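Local coordinates for invasion protein INVA (Salmonella enterica, PDB 2X49), which serves as an inner-membrane export-apparatus protein of the type III secretion system used in invading intestinal epithelial cells, here represented by its C-terminal domain, at residues L12-K16 with S17-D21. Sequence-based numbering, arbitrary orientation.
Sequences LLVPK and SRRED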
loop_
_atom_site.group_PDB
_atom_site.type_symbol
_atom_site.label_atom_id
_atom_site.label_comp_id
_atom_site.label_asym_id
_atom_site.label_seq_id
_atom_site.Cartn_x
_atom_site.Cartn_y
_atom_site.Cartn_z
ATOM N N LEU A 12 -11.093 7.047 -14.476
ATOM C CA LEU A 12 -9.867 6.577 -15.157
ATOM C C LEU A 12 -9.872 7.113 -16.574
ATOM O O LEU A 12 -10.774 6.848 -17.336
ATOM C CB LEU A 12 -9.803 5.065 -15.206
ATOM C CG LEU A 12 -9.862 4.324 -13.891
ATOM C CD1 LEU A 12 -9.896 2.794 -14.033
ATOM C CD2 LEU A 12 -8.681 4.701 -13.067
ATOM N N LEU A 13 -8.885 7.909 -16.892
ATOM C CA LEU A 13 -8.697 8.363 -18.299
ATOM C C LEU A 13 -7.871 7.254 -18.961
ATOM O O LEU A 13 -6.837 6.858 -18.480
ATOM C CB LEU A 13 -7.960 9.689 -18.390
ATOM C CG LEU A 13 -8.518 10.912 -17.641
ATOM C CD1 LEU A 13 -7.680 12.127 -17.902
ATOM C CD2 LEU A 13 -10.005 11.099 -17.977
ATOM N N VAL A 14 -8.400 6.757 -20.072
ATOM C CA VAL A 14 -7.827 5.634 -20.827
ATOM C C VAL A 14 -7.660 6.019 -22.299
ATOM O O VAL A 14 -8.283 6.936 -22.784
ATOM C CB VAL A 14 -8.711 4.365 -20.685
ATOM C CG1 VAL A 14 -8.949 4.058 -19.168
ATOM C CG2 VAL A 14 -10.039 4.540 -21.409
ATOM N N PRO A 15 -6.789 5.295 -22.995
ATOM C CA PRO A 15 -6.706 5.558 -24.429
ATOM C C PRO A 15 -7.943 5.089 -25.165
ATOM O O PRO A 15 -8.453 4.034 -24.922
ATOM C CB PRO A 15 -5.486 4.719 -24.863
ATOM C CG PRO A 15 -4.754 4.338 -23.626
ATOM C CD PRO A 15 -5.824 4.258 -22.565
ATOM N N LYS A 16 -8.380 5.937 -26.071
ATOM C CA LYS A 16 -9.497 5.625 -26.962
ATOM C C LYS A 16 -9.316 4.257 -27.611
ATOM O O LYS A 16 -10.250 3.457 -27.703
ATOM C CB LYS A 16 -9.712 6.741 -27.996
ATOM C CG LYS A 16 -10.911 6.556 -28.884
ATOM C CD LYS A 16 -11.120 7.710 -29.872
ATOM C CE LYS A 16 -11.442 9.086 -29.224
ATOM N NZ LYS A 16 -12.546 9.055 -28.204
ATOM N N SER A 17 -8.069 3.992 -27.959
ATOM C CA SER A 17 -7.673 2.733 -28.616
ATOM C C SER A 17 -7.800 1.493 -27.764
ATOM O O SER A 17 -7.745 0.386 -28.295
ATOM C CB SER A 17 -6.228 2.758 -29.133
ATOM O OG SER A 17 -5.294 2.863 -28.060
ATOM N N ARG A 18 -7.918 1.678 -26.450
ATOM C CA ARG A 18 -8.009 0.553 -25.498
ATOM C C ARG A 18 -9.370 0.442 -24.814
ATOM O O ARG A 18 -9.649 -0.514 -24.108
ATOM C CB ARG A 18 -6.912 0.670 -24.408
ATOM C CG ARG A 18 -5.471 0.669 -24.941
ATOM C CD ARG A 18 -5.005 -0.671 -25.301
ATOM N NE ARG A 18 -3.565 -0.669 -25.529
ATOM C CZ ARG A 18 -2.877 -1.708 -26.009
ATOM N NH1 ARG A 18 -3.519 -2.826 -26.313
ATOM N NH2 ARG A 18 -1.568 -1.642 -26.146
ATOM N N ARG A 19 -10.211 1.441 -25.028
ATOM C CA ARG A 19 -11.482 1.574 -24.269
ATOM C C ARG A 19 -12.360 0.335 -24.395
ATOM O O ARG A 19 -12.886 -0.203 -23.386
ATOM C CB ARG A 19 -12.246 2.856 -24.689
ATOM C CG ARG A 19 -13.667 3.037 -24.186
ATOM C CD ARG A 19 -13.575 3.615 -22.744
ATOM N NE ARG A 19 -14.906 3.941 -22.241
ATOM C CZ ARG A 19 -15.538 5.106 -22.381
ATOM N NH1 ARG A 19 -15.005 6.125 -23.029
ATOM N NH2 ARG A 19 -16.775 5.234 -21.921
ATOM N N GLU A 20 -12.527 -0.130 -25.618
ATOM C CA GLU A 20 -13.457 -1.250 -25.866
ATOM C C GLU A 20 -12.930 -2.501 -25.141
ATOM O O GLU A 20 -13.678 -3.247 -24.525
ATOM C CB GLU A 20 -13.679 -1.497 -27.361
ATOM C CG GLU A 20 -14.576 -2.630 -27.651
ATOM C CD GLU A 20 -14.885 -2.762 -29.158
ATOM O OE1 GLU A 20 -14.016 -2.405 -29.979
ATOM O OE2 GLU A 20 -15.963 -3.265 -29.507
ATOM N N ASP A 21 -11.633 -2.715 -25.235
ATOM C CA ASP A 21 -11.002 -3.891 -24.589
ATOM C C ASP A 21 -11.091 -3.854 -23.064
ATOM O O ASP A 21 -11.278 -4.869 -22.446
ATOM C CB ASP A 21 -9.546 -4.077 -24.980
ATOM C CG ASP A 21 -9.397 -4.654 -26.363
ATOM O OD1 ASP A 21 -10.408 -5.030 -27.006
ATOM O OD2 ASP A 21 -8.238 -4.722 -26.819
HETATM O O HOH W 1 -11.384 0.884 -28.155
#
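The P15 ring has R18 over one face. CG of R18 sits 4.0 Å from CG of P15, and CB of R18 reaches over the same side. S17 OG also lies on that side, off beyond CB, 3.7 Å from P15 CB. With CG anti to its carbonyl carbon and a bend at chi2 (-78°), R18 carries its guanidinium past the proline. There NE donates to the backbone O of D56 and NH2 forms a salt bridge with D76. R18 N donates to P15 O at 2.9 Å, from 57° above the carbonyl plane. The next bond, R19 N to K16 O, is weak at 3.3 Å. Water 1 donates to K16 O at 2.8 Å and accepts from E20 N, bridging the first turn. R19 crosses V14 at about a right angle. Its bend at chi2 (82°) brings CD to 3.9 Å from V14 CG2. NE of R19 forms a salt bridge with E23 and NH1 one with D50. K16 NZ also pairs with D50, so one carboxylate probably offsets both like charges. S17 OG is hydrogen-bonded to OD1 of D56. Strand 10-14 runs through P15 directly into helix 16-24, the start of a beta-alpha-beta crossover that returns through helix 27-39 as the parallel strand 46-50. The strand lies between 46-50 and 58-63, with V14 against I59, while R19 of the helix packs back on L48.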